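PDB 2NQL: Isomerase/lactonizing enzyme from Agrobacterium fabrum str. C58, which belongs to the enolase superfamily, in the mandelate racemase and muconate lactonizing enzyme group, and holds a sodium ion in its barrel domain. Local coordinates for residues A[100-103]-A[104-108]; A[271-274]-A[275-279]. All coordinates share one frame; numbering follows the deposited sequence.

Contact 1: A[100-103]-A[104-108]; sequences AVYD and DLYDM
With CG anti to the backbone N in both Tyr102 (chi1 172°) and Tyr106 (chi1 -176°), the two phenol rings leave adjacent turns of the helix side by side and point the same way. Their planes are inclined by only 24°, but the rings are slid so far apart that they barely overlap, the centroids lying 6.0 Å from each other. What touches instead is the CB of Tyr106, over one face of the Tyr102 ring and 4.2 Å from its CE2, and the hydroxyl OH of Tyr102, which meets CD1 of Tyr106 at 3.5 Å. Both hydroxyls find their polar partners elsewhere: that of Tyr102 bonds to Asn297, that of Tyr106 to Glu246 of the second subunit. One residue back on the helix, Val101 and Leu105 likewise lie side by side, with CG1 of Val101 4.2 Å from CD1 of Leu105, beside helix 117-138. CG of Asp104 is set beside its own backbone N, and a water joins OD1 of Asp104 and O of Ala100, 2.7 Å from each, while OD2 forms a salt bridge with Arg93. Beneath the side chains, the amide of Tyr106 bonds to O of Tyr102 at 2.8 Å, part of an unbroken i to i+4 ladder from Ala100 to Asp107. These are neighbouring turns of an alpha helix in the N-terminal capping domain of the enolase superfamily.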
loop_
_atom_site.group_PDB
_atom_site.type_symbol
_atom_site.label_atom_id
_atom_site.label_comp_id
_atom_site.label_asym_id
_atom_site.label_seq_id
_atom_site.Cartn_x
_atom_site.Cartn_y
_atom_site.Cartn_z
ATOM N N ALA A 100 -14.892 0.951 14.921
ATOM C CA ALA A 100 -15.868 1.441 13.944
ATOM C C ALA A 100 -15.323 2.637 13.144
ATOM O O ALA A 100 -15.505 2.704 11.923
ATOM C CB ALA A 100 -17.197 1.809 14.640
ATOM N N VAL A 101 -14.647 3.567 13.819
ATOM C CA VAL A 101 -14.034 4.706 13.130
ATOM C C VAL A 101 -12.925 4.237 12.172
ATOM O O VAL A 101 -12.911 4.654 10.996
ATOM C CB VAL A 101 -13.522 5.800 14.095
ATOM C CG1 VAL A 101 -12.784 6.941 13.328
ATOM C CG2 VAL A 101 -14.683 6.395 14.921
ATOM N N TYR A 102 -12.029 3.372 12.668
ATOM C CA TYR A 102 -11.014 2.729 11.830
ATOM C C TYR A 102 -11.611 2.103 10.558
ATOM O O TYR A 102 -11.125 2.337 9.437
ATOM C CB TYR A 102 -10.192 1.665 12.601
ATOM C CG TYR A 102 -9.314 0.908 11.640
ATOM C CD1 TYR A 102 -8.083 1.443 11.209
ATOM C CD2 TYR A 102 -9.749 -0.294 11.075
ATOM C CE1 TYR A 102 -7.290 0.750 10.269
ATOM C CE2 TYR A 102 -8.983 -0.983 10.128
ATOM C CZ TYR A 102 -7.762 -0.463 9.722
ATOM O OH TYR A 102 -7.034 -1.172 8.791
ATOM N N ASP A 103 -12.653 1.291 10.735
ATOM C CA ASP A 103 -13.252 0.564 9.617
ATOM C C ASP A 103 -13.847 1.531 8.601
ATOM O O ASP A 103 -13.701 1.308 7.395
ATOM C CB ASP A 103 -14.333 -0.413 10.108
ATOM C CG ASP A 103 -13.753 -1.684 10.711
ATOM O OD1 ASP A 103 -12.581 -2.023 10.429
ATOM O OD2 ASP A 103 -14.489 -2.374 11.473
ATOM N N ASP A 104 -14.483 2.606 9.076
ATOM C CA ASP A 104 -14.975 3.653 8.161
ATOM C C ASP A 104 -13.872 4.331 7.353
ATOM O O ASP A 104 -14.026 4.543 6.148
ATOM C CB ASP A 104 -15.788 4.705 8.912
ATOM C CG ASP A 104 -17.169 4.187 9.336
ATOM O OD1 ASP A 104 -17.554 3.074 8.910
ATOM O OD2 ASP A 104 -17.829 4.888 10.117
ATOM N N LEU A 105 -12.763 4.663 8.018
ATOM C CA LEU A 105 -11.639 5.317 7.334
ATOM C C LEU A 105 -11.003 4.386 6.336
ATOM O O LEU A 105 -10.681 4.807 5.214
ATOM C CB LEU A 105 -10.583 5.826 8.355
ATOM C CG LEU A 105 -11.051 6.842 9.395
ATOM C CD1 LEU A 105 -9.887 7.227 10.347
ATOM C CD2 LEU A 105 -11.658 8.073 8.754
ATOM N N TYR A 106 -10.807 3.127 6.734
ATOM C CA TYR A 106 -10.278 2.113 5.831
ATOM C C TYR A 106 -11.131 1.981 4.575
ATOM O O TYR A 106 -10.619 1.968 3.437
ATOM C CB TYR A 106 -10.146 0.765 6.545
ATOM C CG TYR A 106 -9.509 -0.308 5.708
ATOM C CD1 TYR A 106 -8.123 -0.386 5.567
ATOM C CD2 TYR A 106 -10.293 -1.283 5.074
ATOM C CE1 TYR A 106 -7.540 -1.408 4.795
ATOM C CE2 TYR A 106 -9.724 -2.272 4.292
ATOM C CZ TYR A 106 -8.363 -2.352 4.163
ATOM O OH TYR A 106 -7.841 -3.364 3.405
ATOM N N ASP A 107 -12.440 1.884 4.792
ATOM C CA ASP A 107 -13.399 1.778 3.673
ATOM C C ASP A 107 -13.363 2.913 2.647
ATOM O O ASP A 107 -13.751 2.690 1.497
ATOM C CB ASP A 107 -14.821 1.643 4.223
ATOM C CG ASP A 107 -15.100 0.276 4.762
ATOM O OD1 ASP A 107 -14.246 -0.626 4.620
ATOM O OD2 ASP A 107 -16.187 0.096 5.343
ATOM N N MET A 108 -12.908 4.106 3.041
ATOM C CA MET A 108 -12.894 5.268 2.140
ATOM C C MET A 108 -12.055 5.027 0.880
ATOM O O MET A 108 -12.387 5.536 -0.185
ATOM C CB MET A 108 -12.427 6.553 2.824
ATOM C CG MET A 108 -13.350 7.076 3.935
ATOM S SD MET A 108 -13.165 8.824 4.208
ATOM C CE MET A 108 -11.513 8.842 4.972
HETATM O O HOH W 1 -17.676 1.310 10.976
#

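Contact 2: A[271-274]-A[275-279]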
loop_
_atom_site.group_PDB
_atom_site.type_symbol
_atom_site.label_atom_id
_atom_site.label_comp_id
_atom_site.label_asym_id
_atom_site.label_seq_id
_atom_site.Cartn_x
_atom_site.Cartn_y
_atom_site.Cartn_z
ATOM N N HIS A 271 -5.147 -7.968 8.981
ATOM C CA HIS A 271 -5.372 -9.401 8.979
ATOM C C HIS A 271 -5.517 -9.963 7.559
ATOM O O HIS A 271 -5.232 -11.143 7.329
ATOM C CB HIS A 271 -6.611 -9.730 9.814
ATOM C CG HIS A 271 -7.881 -9.221 9.207
ATOM N ND1 HIS A 271 -8.682 -10.004 8.402
ATOM C CD2 HIS A 271 -8.466 -7.999 9.254
ATOM C CE1 HIS A 271 -9.720 -9.290 8.001
ATOM N NE2 HIS A 271 -9.614 -8.073 8.506
ATOM N N TRP A 272 -5.929 -9.120 6.600
ATOM C CA TRP A 272 -5.995 -9.568 5.202
ATOM C C TRP A 272 -4.630 -10.021 4.671
ATOM O O TRP A 272 -4.499 -11.022 3.941
ATOM C CB TRP A 272 -6.559 -8.451 4.315
ATOM C CG TRP A 272 -7.981 -8.076 4.597
ATOM C CD1 TRP A 272 -8.429 -6.899 5.109
ATOM C CD2 TRP A 272 -9.146 -8.880 4.355
ATOM N NE1 TRP A 272 -9.802 -6.904 5.197
ATOM C CE2 TRP A 272 -10.269 -8.108 4.740
ATOM C CE3 TRP A 272 -9.349 -10.174 3.835
ATOM C CZ2 TRP A 272 -11.578 -8.589 4.648
ATOM C CZ3 TRP A 272 -10.655 -10.646 3.730
ATOM C CH2 TRP A 272 -11.748 -9.852 4.136
ATOM N N ASP A 273 -3.601 -9.269 5.031
ATOM C CA ASP A 273 -2.239 -9.660 4.700
ATOM C C ASP A 273 -1.868 -10.984 5.322
ATOM O O ASP A 273 -1.194 -11.787 4.689
ATOM C CB ASP A 273 -1.258 -8.573 5.152
ATOM C CG ASP A 273 -1.562 -7.250 4.496
ATOM O OD1 ASP A 273 -1.907 -7.287 3.302
ATOM O OD2 ASP A 273 -1.472 -6.191 5.141
ATOM N N MET A 274 -2.282 -11.184 6.569
ATOM C CA MET A 274 -2.016 -12.445 7.256
ATOM C C MET A 274 -2.719 -13.616 6.565
ATOM O O MET A 274 -2.088 -14.657 6.314
ATOM C CB MET A 274 -2.450 -12.360 8.710
ATOM C CG MET A 274 -2.168 -13.630 9.484
ATOM S SD MET A 274 -2.325 -13.324 11.233
ATOM C CE MET A 274 -2.180 -15.000 11.865
ATOM N N ARG A 275 -4.003 -13.429 6.254
ATOM C CA ARG A 275 -4.813 -14.443 5.542
ATOM C C ARG A 275 -4.185 -14.953 4.260
ATOM O O ARG A 275 -4.180 -16.153 4.010
ATOM C CB ARG A 275 -6.221 -13.926 5.251
ATOM C CG ARG A 275 -7.046 -13.630 6.467
ATOM C CD ARG A 275 -8.481 -13.225 6.158
ATOM N NE ARG A 275 -9.145 -12.751 7.375
ATOM C CZ ARG A 275 -9.667 -13.530 8.325
ATOM N NH1 ARG A 275 -9.638 -14.856 8.215
ATOM N NH2 ARG A 275 -10.229 -12.975 9.393
ATOM N N ALA A 276 -3.633 -14.046 3.457
ATOM C CA ALA A 276 -2.929 -14.416 2.229
ATOM C C ALA A 276 -1.745 -15.361 2.444
ATOM O O ALA A 276 -1.461 -16.199 1.581
ATOM C CB ALA A 276 -2.500 -13.164 1.465
ATOM N N ARG A 277 -1.076 -15.259 3.594
ATOM C CA ARG A 277 0.067 -16.141 3.870
ATOM C C ARG A 277 -0.317 -17.444 4.553
ATOM O O ARG A 277 0.177 -18.500 4.177
ATOM C CB ARG A 277 1.180 -15.433 4.664
ATOM C CG ARG A 277 2.121 -14.611 3.816
ATOM C CD ARG A 277 1.601 -13.201 3.690
ATOM N NE ARG A 277 2.330 -12.370 2.751
ATOM C CZ ARG A 277 1.839 -11.246 2.236
ATOM N NH1 ARG A 277 0.615 -10.841 2.570
ATOM N NH2 ARG A 277 2.570 -10.534 1.386
ATOM N N ILE A 278 -1.199 -17.385 5.547
ATOM C CA ILE A 278 -1.463 -18.573 6.344
ATOM C C ILE A 278 -2.365 -19.569 5.612
ATOM O O ILE A 278 -2.336 -20.764 5.906
ATOM C CB ILE A 278 -1.954 -18.243 7.776
ATOM C CG1 ILE A 278 -3.389 -17.688 7.757
ATOM C CG2 ILE A 278 -0.947 -17.279 8.480
ATOM C CD1 ILE A 278 -4.045 -17.607 9.114
ATOM N N GLU A 279 -3.129 -19.075 4.634
ATOM C CA GLU A 279 -3.926 -19.935 3.748
ATOM C C GLU A 279 -3.074 -20.820 2.822
ATOM O O GLU A 279 -3.550 -21.838 2.323
ATOM C CB GLU A 279 -4.985 -19.111 2.983
ATOM C CG GLU A 279 -6.177 -18.643 3.880
ATOM C CD GLU A 279 -7.005 -17.458 3.325
ATOM O OE1 GLU A 279 -6.713 -16.933 2.220
ATOM O OE2 GLU A 279 -7.963 -17.041 4.020
HETATM O O HOH W 2 -0.763 -8.711 1.208
#
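The imidazole of His271 and the guanidinium of Arg275 stand almost perpendicular, their planes 86° apart, and are joined by a hydrogen bond from NE of Arg275 to ND1 of His271 (3.0 Å). NE lies in the plane of the imidazole, at its edge, and an acceptor role for ND1 is consistent with that nitrogen being unprotonated. The His271 side chain reaches this place with CG between its backbone N and carbonyl carbon (chi1 67°), while Arg275 extends from CG to NE to meet it. Trp272 touches both members of the pair: CE1 of His271 lies over the middle of the Trp272 ring, 3.5 Å above its plane, and CD of Arg275 approaches CE3 of Trp272 obliquely at 3.9 Å. Elsewhere on the helix Arg277, bent at chi2 (90°), folds back so that NH1 gives a hydrogen bond to O of Asp273 at 2.9 Å, the oxygen lying in the guanidinium plane. A water accepts from NH1 of Arg277 and donates to OD1 of Asp273, whose OD2 accepts from the backbone N of Arg269 and of Thr270. Met274 crosses Ile278, with CG 4.0 Å from CG2. In the barrel domain, helix 271-278 links strand 262-264 to the parallel strand 285-286; Met274 and Ile278 pack on helix 295-308, whereas Ala276 and Arg277 touch helix 248-255.

Contacts 1 and 2 belong to different domains, 100-108 to the N-terminal capping domain and 271-279 to the barrel domain, and their centres are 20 Å apart. They nevertheless meet directly where OH of Tyr106 packs against CD1 of Trp272 at 4.0 Å. Glu246 of the second subunit ties this point into the dimer, since it bonds to the hydroxyl of Tyr106 and packs on Trp272. Thr270, just ahead of contact 2, touches Tyr102 and adds to the domain junction. The sodium ion, bound by Glu240 and Glu266, is about 13 Å from the side chain of Arg277, so contact 2 lies outside the metal's immediate shell.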